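Local structure of protein similar to metal-dependent hydrolase (Staphylococcus aureus subsp. aureus Mu50, 3ESH) at residues A[44-49]-A[249-254]; A[198-203]-A[241-246]; A[206-211]-A[245-250]. The protein is probably a metal-dependent hydrolase of the metallo-beta-lactamase superfamily, with a substrate that remains unassigned. One frame throughout, in Å; residues are numbered along the deposited sequence.

Interaction 1: residues A[44-49]-A[249-254]; sequences INLPTH and FYHDEN
The CA atoms of P47 and H251 come within 4.9 Å where the end of strand 43-47 and the loop 249-254 run in roughly opposed directions, 140° apart. H49 N donates to Y250 O in a nearly straight but long bond of 3.3 Å. H251 meets P47 O twice, through its ring and its CA-H. H251 ND1 donates to P47 O over 2.9 Å, with the oxygen 17° out of the imidazole plane. L46 CD2 packs against H251 CB at 3.8 Å. Y250 has CG anti to its backbone N (chi1 175°), which lays one face of the phenol ring against the T48-H49 peptide, with H49 N over the ring centre. Its hydroxyl bonds to D112 O. At the other end, the pyrrolidine of P47 rests on E253, with P47 CG 3.6 Å from E253 CA. A water bridges N45 N and E253 OE1.

H251 also touches D206, which with H110 and H185 faces a vacant point that may be an empty metal site. The bond from ND1 to P47 O should restrain the imidazole's rotation, together with the bond NE2 makes elsewhere, and so the edge it turns to that possible site.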
loop_
_atom_site.group_PDB
_atom_site.type_symbol
_atom_site.label_atom_id
_atom_site.label_comp_id
_atom_site.label_asym_id
_atom_site.label_seq_id
_atom_site.Cartn_x
_atom_site.Cartn_y
_atom_site.Cartn_z
ATOM N N ILE A 44 21.590 -3.682 30.681
ATOM C CA ILE A 44 21.513 -5.124 30.896
ATOM C C ILE A 44 22.573 -5.727 29.986
ATOM O O ILE A 44 22.881 -5.164 28.937
ATOM C CB ILE A 44 20.129 -5.721 30.554
ATOM C CG1 ILE A 44 19.886 -5.674 29.048
ATOM C CG2 ILE A 44 19.043 -4.982 31.346
ATOM C CD1 ILE A 44 18.668 -6.457 28.590
ATOM N N ASN A 45 23.137 -6.863 30.386
ATOM C CA ASN A 45 24.190 -7.499 29.619
ATOM C C ASN A 45 23.678 -8.375 28.494
ATOM O O ASN A 45 22.932 -9.326 28.729
ATOM C CB ASN A 45 25.083 -8.331 30.531
ATOM C CG ASN A 45 26.350 -8.762 29.843
ATOM O OD1 ASN A 45 27.154 -7.924 29.434
ATOM N ND2 ASN A 45 26.536 -10.075 29.694
ATOM N N LEU A 46 24.104 -8.063 27.272
ATOM C CA LEU A 46 23.687 -8.814 26.103
ATOM C C LEU A 46 24.827 -9.402 25.293
ATOM O O LEU A 46 25.485 -8.698 24.522
ATOM C CB LEU A 46 22.847 -7.943 25.166
ATOM C CG LEU A 46 21.481 -7.421 25.616
ATOM C CD1 LEU A 46 20.980 -6.472 24.556
ATOM C CD2 LEU A 46 20.494 -8.569 25.831
ATOM N N PRO A 47 25.083 -10.707 25.454
ATOM C CA PRO A 47 26.158 -11.329 24.688
ATOM C C PRO A 47 25.822 -11.217 23.191
ATOM O O PRO A 47 24.651 -11.146 22.811
ATOM C CB PRO A 47 26.119 -12.792 25.137
ATOM C CG PRO A 47 25.580 -12.709 26.514
ATOM C CD PRO A 47 24.509 -11.651 26.424
ATOM N N THR A 48 26.858 -11.191 22.359
ATOM C CA THR A 48 26.675 -11.172 20.914
ATOM C C THR A 48 27.406 -12.450 20.478
ATOM O O THR A 48 28.552 -12.406 20.030
ATOM C CB THR A 48 27.315 -9.923 20.268
ATOM O OG1 THR A 48 28.724 -9.901 20.555
ATOM C CG2 THR A 48 26.675 -8.648 20.808
ATOM N N HIS A 49 26.731 -13.586 20.653
ATOM C CA HIS A 49 27.295 -14.901 20.343
ATOM C C HIS A 49 26.729 -15.569 19.088
ATOM O O HIS A 49 25.629 -16.116 19.099
ATOM C CB HIS A 49 27.100 -15.859 21.530
ATOM C CG HIS A 49 27.805 -15.444 22.788
ATOM N ND1 HIS A 49 28.777 -14.470 22.821
ATOM C CD2 HIS A 49 27.665 -15.879 24.064
ATOM C CE1 HIS A 49 29.205 -14.317 24.066
ATOM N NE2 HIS A 49 28.546 -15.159 24.837
ATOM N N PHE A 249 19.120 -18.631 21.144
ATOM C CA PHE A 249 19.324 -17.224 21.435
ATOM C C PHE A 249 20.720 -16.741 21.117
ATOM O O PHE A 249 21.685 -17.495 21.181
ATOM C CB PHE A 249 18.990 -16.954 22.893
ATOM C CG PHE A 249 17.542 -17.160 23.211
ATOM C CD1 PHE A 249 16.602 -16.167 22.901
ATOM C CD2 PHE A 249 17.098 -18.375 23.747
ATOM C CE1 PHE A 249 15.246 -16.381 23.118
ATOM C CE2 PHE A 249 15.748 -18.594 23.968
ATOM C CZ PHE A 249 14.815 -17.597 23.650
ATOM N N TYR A 250 20.808 -15.466 20.770
ATOM C CA TYR A 250 22.060 -14.835 20.397
ATOM C C TYR A 250 22.445 -13.841 21.477
ATOM O O TYR A 250 23.624 -13.652 21.752
ATOM C CB TYR A 250 21.859 -14.105 19.062
ATOM C CG TYR A 250 23.026 -13.276 18.553
ATOM C CD1 TYR A 250 24.005 -13.836 17.731
ATOM C CD2 TYR A 250 23.111 -11.913 18.837
ATOM C CE1 TYR A 250 25.033 -13.052 17.195
ATOM C CE2 TYR A 250 24.130 -11.123 18.305
ATOM C CZ TYR A 250 25.085 -11.699 17.483
ATOM O OH TYR A 250 26.067 -10.906 16.939
ATOM N N HIS A 251 21.428 -13.222 22.080
ATOM C CA HIS A 251 21.604 -12.199 23.115
ATOM C C HIS A 251 21.363 -12.602 24.565
ATOM O O HIS A 251 21.693 -11.827 25.469
ATOM C CB HIS A 251 20.680 -11.001 22.858
ATOM C CG HIS A 251 21.121 -10.104 21.747
ATOM N ND1 HIS A 251 22.421 -9.672 21.614
ATOM C CD2 HIS A 251 20.422 -9.511 20.755
ATOM C CE1 HIS A 251 22.502 -8.845 20.585
ATOM N NE2 HIS A 251 21.300 -8.731 20.047
ATOM N N ASP A 252 20.764 -13.759 24.815
ATOM C CA ASP A 252 20.481 -14.118 26.203
ATOM C C ASP A 252 21.748 -14.496 26.985
ATOM O O ASP A 252 22.446 -15.438 26.632
ATOM C CB ASP A 252 19.434 -15.245 26.251
ATOM C CG ASP A 252 18.699 -15.304 27.580
ATOM O OD1 ASP A 252 17.462 -15.503 27.577
ATOM O OD2 ASP A 252 19.365 -15.153 28.629
ATOM N N GLU A 253 22.034 -13.761 28.053
ATOM C CA GLU A 253 23.227 -14.028 28.853
ATOM C C GLU A 253 23.218 -15.345 29.617
ATOM O O GLU A 253 24.269 -15.952 29.805
ATOM C CB GLU A 253 23.485 -12.897 29.856
ATOM C CG GLU A 253 22.397 -12.718 30.914
ATOM C CD GLU A 253 22.715 -11.615 31.928
ATOM O OE1 GLU A 253 21.751 -11.058 32.520
ATOM O OE2 GLU A 253 23.912 -11.314 32.138
ATOM N N ASN A 254 22.042 -15.789 30.046
ATOM C CA ASN A 254 21.936 -17.018 30.819
ATOM C C ASN A 254 21.825 -18.262 29.971
ATOM O O ASN A 254 22.561 -19.227 30.168
ATOM C CB ASN A 254 20.712 -16.964 31.739
ATOM C CG ASN A 254 20.516 -15.606 32.366
ATOM O OD1 ASN A 254 19.530 -14.908 32.086
ATOM N ND2 ASN A 254 21.463 -15.206 33.208
HETATM O O HOH W 1 22.177 -8.353 32.727
HETATM O O HOH W 2 24.187 -17.600 20.360
#

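Interaction 2: residues A[198-203]-A[241-246]; sequences GDKAVH and IQQQYW
W246 O receives the N-H of V202, with V202 N 2.8 Å from W246 O. The donor nitrogen lies almost on the line of the C=O bond, while the N-H itself is bent to 154°. The CA-H of A201 also comes close to this oxygen. At its other end W246 donates, from N to K200 O over 2.9 Å, here well bent at the carbonyl. The two bonds flank A201 and make it the parallel bridge partner of W246. The CB atoms of A201 and W246 lie on the same face of the sheet, 4.1 Å apart.

On the face bearing K200 and V202 lies the ring of Y245. K200 CB sits over the centre of the phenol ring, 3.4 Å from the centroid and only 2° off the normal, a clear CH-pi contact. With chi1 at -52°, K200 CG lies beside the backbone N, and the chain then continues across the ring so that K200 CD comes 3.4 Å from Y245 CE1. The ammonium group goes further, to a salt bridge with E195. V202 CB meets Y245 CD2 at 3.7 Å, and the two side chains cross at about a right angle. W246 turns its indole away toward A269 and I271, and K259 makes a cation-pi contact with it.

The chain arrives here from helix 226-242, which ends in a Schellman motif. Q244, with positive phi, is its C-prime residue, and Y245 N bonds back to F240 O. Strand 199-203, this helix and strand 246-248 thus form a beta-alpha-beta crossover.

The backbone bonds set the parallel register, while the aliphatic part of K200 packs on Y245 and its ammonium pairs with E195.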
loop_
_atom_site.group_PDB
_atom_site.type_symbol
_atom_site.label_atom_id
_atom_site.label_comp_id
_atom_site.label_asym_id
_atom_site.label_seq_id
_atom_site.Cartn_x
_atom_site.Cartn_y
_atom_site.Cartn_z
ATOM N N GLY A 198 13.435 -35.507 13.046
ATOM C CA GLY A 198 12.193 -34.940 13.524
ATOM C C GLY A 198 12.427 -33.714 14.387
ATOM O O GLY A 198 11.487 -33.014 14.753
ATOM N N ASP A 199 13.689 -33.444 14.701
ATOM C CA ASP A 199 14.046 -32.312 15.547
ATOM C C ASP A 199 13.907 -30.957 14.867
ATOM O O ASP A 199 14.183 -30.808 13.672
ATOM C CB ASP A 199 15.471 -32.477 16.066
ATOM C CG ASP A 199 15.695 -33.821 16.719
ATOM O OD1 ASP A 199 14.776 -34.297 17.411
ATOM O OD2 ASP A 199 16.792 -34.396 16.549
ATOM N N LYS A 200 13.494 -29.966 15.651
ATOM C CA LYS A 200 13.296 -28.624 15.148
ATOM C C LYS A 200 13.890 -27.575 16.079
ATOM O O LYS A 200 13.804 -27.690 17.298
ATOM C CB LYS A 200 11.801 -28.382 14.959
ATOM C CG LYS A 200 11.123 -29.468 14.125
ATOM C CD LYS A 200 9.612 -29.332 14.152
ATOM C CE LYS A 200 8.929 -30.458 13.401
ATOM N NZ LYS A 200 9.327 -30.478 11.965
ATOM N N ALA A 201 14.517 -26.562 15.491
ATOM C CA ALA A 201 15.106 -25.474 16.245
ATOM C C ALA A 201 14.826 -24.188 15.497
ATOM O O ALA A 201 14.649 -24.199 14.276
ATOM C CB ALA A 201 16.595 -25.673 16.386
ATOM N N VAL A 202 14.777 -23.080 16.227
ATOM C CA VAL A 202 14.529 -21.798 15.603
ATOM C C VAL A 202 15.211 -20.665 16.347
ATOM O O VAL A 202 15.333 -20.687 17.568
ATOM C CB VAL A 202 13.017 -21.496 15.516
ATOM C CG1 VAL A 202 12.432 -21.351 16.910
ATOM C CG2 VAL A 202 12.781 -20.240 14.686
ATOM N N HIS A 203 15.680 -19.686 15.586
ATOM C CA HIS A 203 16.312 -18.510 16.145
ATOM C C HIS A 203 15.511 -17.347 15.591
ATOM O O HIS A 203 15.579 -17.057 14.402
ATOM C CB HIS A 203 17.767 -18.387 15.702
ATOM C CG HIS A 203 18.408 -17.104 16.130
ATOM N ND1 HIS A 203 18.435 -16.691 17.441
ATOM C CD2 HIS A 203 19.008 -16.128 15.409
ATOM C CE1 HIS A 203 19.020 -15.506 17.516
ATOM N NE2 HIS A 203 19.374 -15.147 16.298
ATOM N N ILE A 241 6.163 -23.689 19.716
ATOM C CA ILE A 241 6.040 -24.407 20.976
ATOM C C ILE A 241 5.205 -25.663 20.754
ATOM O O ILE A 241 5.571 -26.747 21.188
ATOM C CB ILE A 241 5.392 -23.523 22.068
ATOM C CG1 ILE A 241 6.394 -22.460 22.532
ATOM C CG2 ILE A 241 4.957 -24.376 23.251
ATOM C CD1 ILE A 241 5.852 -21.506 23.585
ATOM N N GLN A 242 4.094 -25.512 20.050
ATOM C CA GLN A 242 3.209 -26.637 19.766
ATOM C C GLN A 242 3.984 -27.722 19.009
ATOM O O GLN A 242 3.731 -28.909 19.178
ATOM C CB GLN A 242 2.016 -26.150 18.938
ATOM C CG GLN A 242 0.882 -27.155 18.752
ATOM C CD GLN A 242 1.236 -28.296 17.811
ATOM O OE1 GLN A 242 1.713 -28.079 16.695
ATOM N NE2 GLN A 242 0.993 -29.524 18.255
ATOM N N GLN A 243 4.942 -27.297 18.188
ATOM C CA GLN A 243 5.761 -28.208 17.397
ATOM C C GLN A 243 7.012 -28.670 18.133
ATOM O O GLN A 243 7.866 -29.358 17.556
ATOM C CB GLN A 243 6.158 -27.541 16.082
ATOM C CG GLN A 243 4.987 -27.317 15.152
ATOM C CD GLN A 243 4.515 -28.600 14.523
ATOM O OE1 GLN A 243 5.220 -29.183 13.705
ATOM N NE2 GLN A 243 3.326 -29.056 14.905
ATOM N N GLN A 244 7.117 -28.291 19.400
ATOM C CA GLN A 244 8.246 -28.680 20.233
ATOM C C GLN A 244 9.605 -28.234 19.697
ATOM O O GLN A 244 10.564 -29.009 19.666
ATOM C CB GLN A 244 8.247 -30.192 20.443
ATOM C CG GLN A 244 7.019 -30.713 21.164
ATOM C CD GLN A 244 7.293 -31.996 21.941
ATOM O OE1 GLN A 244 6.375 -32.617 22.481
ATOM N NE2 GLN A 244 8.564 -32.395 22.008
ATOM N N TYR A 245 9.676 -26.970 19.293
ATOM C CA TYR A 245 10.903 -26.390 18.772
ATOM C C TYR A 245 11.850 -25.969 19.888
ATOM O O TYR A 245 11.425 -25.675 21.007
ATOM C CB TYR A 245 10.606 -25.135 17.959
ATOM C CG TYR A 245 10.399 -25.329 16.482
ATOM C CD1 TYR A 245 9.256 -25.957 15.987
ATOM C CD2 TYR A 245 11.315 -24.819 15.572
ATOM C CE1 TYR A 245 9.032 -26.061 14.612
ATOM C CE2 TYR A 245 11.102 -24.914 14.208
ATOM C CZ TYR A 245 9.961 -25.529 13.733
ATOM O OH TYR A 245 9.741 -25.572 12.382
ATOM N N TRP A 246 13.138 -25.949 19.572
ATOM C CA TRP A 246 14.150 -25.487 20.500
ATOM C C TRP A 246 14.338 -24.033 20.103
ATOM O O TRP A 246 14.499 -23.730 18.920
ATOM C CB TRP A 246 15.472 -26.220 20.292
ATOM C CG TRP A 246 15.609 -27.472 21.078
ATOM C CD1 TRP A 246 15.351 -28.743 20.655
ATOM C CD2 TRP A 246 16.041 -27.577 22.431
ATOM N NE1 TRP A 246 15.600 -29.634 21.666
ATOM C CE2 TRP A 246 16.024 -28.941 22.771
ATOM C CE3 TRP A 246 16.438 -26.643 23.395
ATOM C CZ2 TRP A 246 16.396 -29.403 24.038
ATOM C CZ3 TRP A 246 16.808 -27.103 24.655
ATOM C CH2 TRP A 246 16.782 -28.473 24.962
#

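Interaction 3: residues A[206-211]-A[245-250]; sequences DIFPTT and YWFLFY
F208 swings CG to the side opposite its backbone N (chi1 -167°), while F249 places CG beside its own N (chi1 -66°). These torsions aim the two rings at each other from the loop 206-211 and from the chain just beyond strand 246-248. With F247 they form an aromatic cluster, buried between the helix and sheet layers of this metallo-beta-lactamase-like fold.

F208 is the middle of the three. F249 stands edge-on over it, with centroids 5.1 Å apart and planes at 89°, and F249 CE1 lies above the centre of the F208 ring. F208 in turn offers its own edge to the face of F247 in an offset edge-to-face pair, with centroids 5.5 Å apart. The closest atoms there are F208 CE1 and F247 CD1, at 3.6 Å. F208 also touches I237 of helix 226-242, and F247 meets F240 and I241 on the same helix. V258 of the neighbouring strand lies against both F247 and F249.

The loop backbone also packs round F249. T211 N lies over one face of its ring, and this N-H is bonded to D252 OD1. The methyl of T211 packs nearby, with T211 CG2 3.7 Å from F249 CE2. Two carbonyls meet the ring's edge near its plane, where the C-H groups carry slight positive charge: P209 O lies 3.3 Å from F249 CD1, and F208 O is 3.3 Å from F249 CE1.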
loop_
_atom_site.group_PDB
_atom_site.type_symbol
_atom_site.label_atom_id
_atom_site.label_comp_id
_atom_site.label_asym_id
_atom_site.label_seq_id
_atom_site.Cartn_x
_atom_site.Cartn_y
_atom_site.Cartn_z
ATOM N N ASP A 206 16.245 -10.676 16.799
ATOM C CA ASP A 206 15.817 -9.634 17.724
ATOM C C ASP A 206 14.308 -9.442 17.860
ATOM O O ASP A 206 13.847 -8.429 18.373
ATOM C CB ASP A 206 16.490 -8.306 17.368
ATOM C CG ASP A 206 17.950 -8.274 17.773
ATOM O OD1 ASP A 206 18.389 -9.198 18.489
ATOM O OD2 ASP A 206 18.669 -7.325 17.387
ATOM N N ILE A 207 13.548 -10.427 17.405
ATOM C CA ILE A 207 12.104 -10.384 17.512
ATOM C C ILE A 207 11.757 -11.244 18.749
ATOM O O ILE A 207 10.611 -11.307 19.189
ATOM C CB ILE A 207 11.434 -10.899 16.187
ATOM C CG1 ILE A 207 10.408 -9.882 15.715
ATOM C CG2 ILE A 207 10.746 -12.230 16.389
ATOM C CD1 ILE A 207 10.952 -8.487 15.601
ATOM N N PHE A 208 12.788 -11.879 19.307
ATOM C CA PHE A 208 12.703 -12.700 20.513
ATOM C C PHE A 208 14.148 -12.737 21.022
ATOM O O PHE A 208 14.781 -13.790 21.059
ATOM C CB PHE A 208 12.215 -14.112 20.173
ATOM C CG PHE A 208 11.807 -14.933 21.384
ATOM C CD1 PHE A 208 11.323 -16.232 21.225
ATOM C CD2 PHE A 208 11.899 -14.411 22.676
ATOM C CE1 PHE A 208 10.933 -17.000 22.332
ATOM C CE2 PHE A 208 11.512 -15.167 23.783
ATOM C CZ PHE A 208 11.030 -16.466 23.609
ATOM N N PRO A 209 14.684 -11.569 21.423
ATOM C CA PRO A 209 16.049 -11.364 21.922
ATOM C C PRO A 209 16.508 -12.295 23.032
ATOM O O PRO A 209 17.533 -12.965 22.909
ATOM C CB PRO A 209 16.042 -9.906 22.381
ATOM C CG PRO A 209 14.928 -9.292 21.613
ATOM C CD PRO A 209 13.881 -10.358 21.645
ATOM N N THR A 210 15.755 -12.306 24.119
ATOM C CA THR A 210 16.068 -13.133 25.276
ATOM C C THR A 210 14.814 -13.836 25.763
ATOM O O THR A 210 13.709 -13.523 25.324
ATOM C CB THR A 210 16.607 -12.277 26.440
ATOM O OG1 THR A 210 15.547 -11.471 26.978
ATOM C CG2 THR A 210 17.713 -11.366 25.951
ATOM N N THR A 211 14.993 -14.777 26.681
ATOM C CA THR A 211 13.873 -15.517 27.237
ATOM C C THR A 211 12.885 -14.602 27.939
ATOM O O THR A 211 11.727 -14.958 28.128
ATOM C CB THR A 211 14.352 -16.562 28.233
ATOM O OG1 THR A 211 15.166 -15.931 29.219
ATOM C CG2 THR A 211 15.152 -17.652 27.524
ATOM N N TYR A 245 9.676 -26.970 19.293
ATOM C CA TYR A 245 10.903 -26.390 18.772
ATOM C C TYR A 245 11.850 -25.969 19.888
ATOM O O TYR A 245 11.425 -25.675 21.007
ATOM C CB TYR A 245 10.606 -25.135 17.959
ATOM C CG TYR A 245 10.399 -25.329 16.482
ATOM C CD1 TYR A 245 9.256 -25.957 15.987
ATOM C CD2 TYR A 245 11.315 -24.819 15.572
ATOM C CE1 TYR A 245 9.032 -26.061 14.612
ATOM C CE2 TYR A 245 11.102 -24.914 14.208
ATOM C CZ TYR A 245 9.961 -25.529 13.733
ATOM O OH TYR A 245 9.741 -25.572 12.382
ATOM N N TRP A 246 13.138 -25.949 19.572
ATOM C CA TRP A 246 14.150 -25.487 20.500
ATOM C C TRP A 246 14.338 -24.033 20.103
ATOM O O TRP A 246 14.499 -23.730 18.920
ATOM C CB TRP A 246 15.472 -26.220 20.292
ATOM C CG TRP A 246 15.609 -27.472 21.078
ATOM C CD1 TRP A 246 15.351 -28.743 20.655
ATOM C CD2 TRP A 246 16.041 -27.577 22.431
ATOM N NE1 TRP A 246 15.600 -29.634 21.666
ATOM C CE2 TRP A 246 16.024 -28.941 22.771
ATOM C CE3 TRP A 246 16.438 -26.643 23.395
ATOM C CZ2 TRP A 246 16.396 -29.403 24.038
ATOM C CZ3 TRP A 246 16.808 -27.103 24.655
ATOM C CH2 TRP A 246 16.782 -28.473 24.962
ATOM N N PHE A 247 14.297 -23.125 21.068
ATOM C CA PHE A 247 14.488 -21.720 20.761
ATOM C C PHE A 247 15.940 -21.380 21.028
ATOM O O PHE A 247 16.424 -21.544 22.147
ATOM C CB PHE A 247 13.575 -20.858 21.628
ATOM C CG PHE A 247 12.134 -20.852 21.183
ATOM C CD1 PHE A 247 11.672 -19.889 20.299
ATOM C CD2 PHE A 247 11.237 -21.802 21.662
ATOM C CE1 PHE A 247 10.347 -19.861 19.900
ATOM C CE2 PHE A 247 9.903 -21.787 21.270
ATOM C CZ PHE A 247 9.457 -20.815 20.388
ATOM N N LEU A 248 16.641 -20.931 19.991
ATOM C CA LEU A 248 18.047 -20.557 20.109
ATOM C C LEU A 248 18.166 -19.044 20.315
ATOM O O LEU A 248 17.411 -18.264 19.728
ATOM C CB LEU A 248 18.812 -20.968 18.856
ATOM C CG LEU A 248 18.698 -22.436 18.434
ATOM C CD1 LEU A 248 19.587 -22.710 17.221
ATOM C CD2 LEU A 248 19.096 -23.323 19.598
ATOM N N PHE A 249 19.120 -18.631 21.144
ATOM C CA PHE A 249 19.324 -17.224 21.435
ATOM C C PHE A 249 20.720 -16.741 21.117
ATOM O O PHE A 249 21.685 -17.495 21.181
ATOM C CB PHE A 249 18.990 -16.954 22.893
ATOM C CG PHE A 249 17.542 -17.160 23.211
ATOM C CD1 PHE A 249 16.602 -16.167 22.901
ATOM C CD2 PHE A 249 17.098 -18.375 23.747
ATOM C CE1 PHE A 249 15.246 -16.381 23.118
ATOM C CE2 PHE A 249 15.748 -18.594 23.968
ATOM C CZ PHE A 249 14.815 -17.597 23.650
ATOM N N TYR A 250 20.808 -15.466 20.770
ATOM C CA TYR A 250 22.060 -14.835 20.397
ATOM C C TYR A 250 22.445 -13.841 21.477
ATOM O O TYR A 250 23.624 -13.652 21.752
ATOM C CB TYR A 250 21.859 -14.105 19.062
ATOM C CG TYR A 250 23.026 -13.276 18.553
ATOM C CD1 TYR A 250 24.005 -13.836 17.731
ATOM C CD2 TYR A 250 23.111 -11.913 18.837
ATOM C CE1 TYR A 250 25.033 -13.052 17.195
ATOM C CE2 TYR A 250 24.130 -11.123 18.305
ATOM C CZ TYR A 250 25.085 -11.699 17.483
ATOM O OH TYR A 250 26.067 -10.906 16.939
#

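How the interactions relate
The three contacts follow the chain segment 241-254. Interaction 2 comes first, at the end of helix 226-242 and the start of strand 246-248. Interaction 3 continues along that strand, 12 Å away between centres, and shares Y245 and W246 with it. Interaction 1 lies a further 10 Å on, in the loop that follows, and shares F249 and Y250 with interaction 3. Interactions 1 and 2 are 20 Å apart, yet H203 packs on Y250. V202 O probably takes L248 N, extending the strand pairing, and H203 ND1 probably bonds to L248 O. D252 joins interactions 1 and 3. One segment thus ties sheet, helix and loops together, leading from the sheet to the possible metal site near D206.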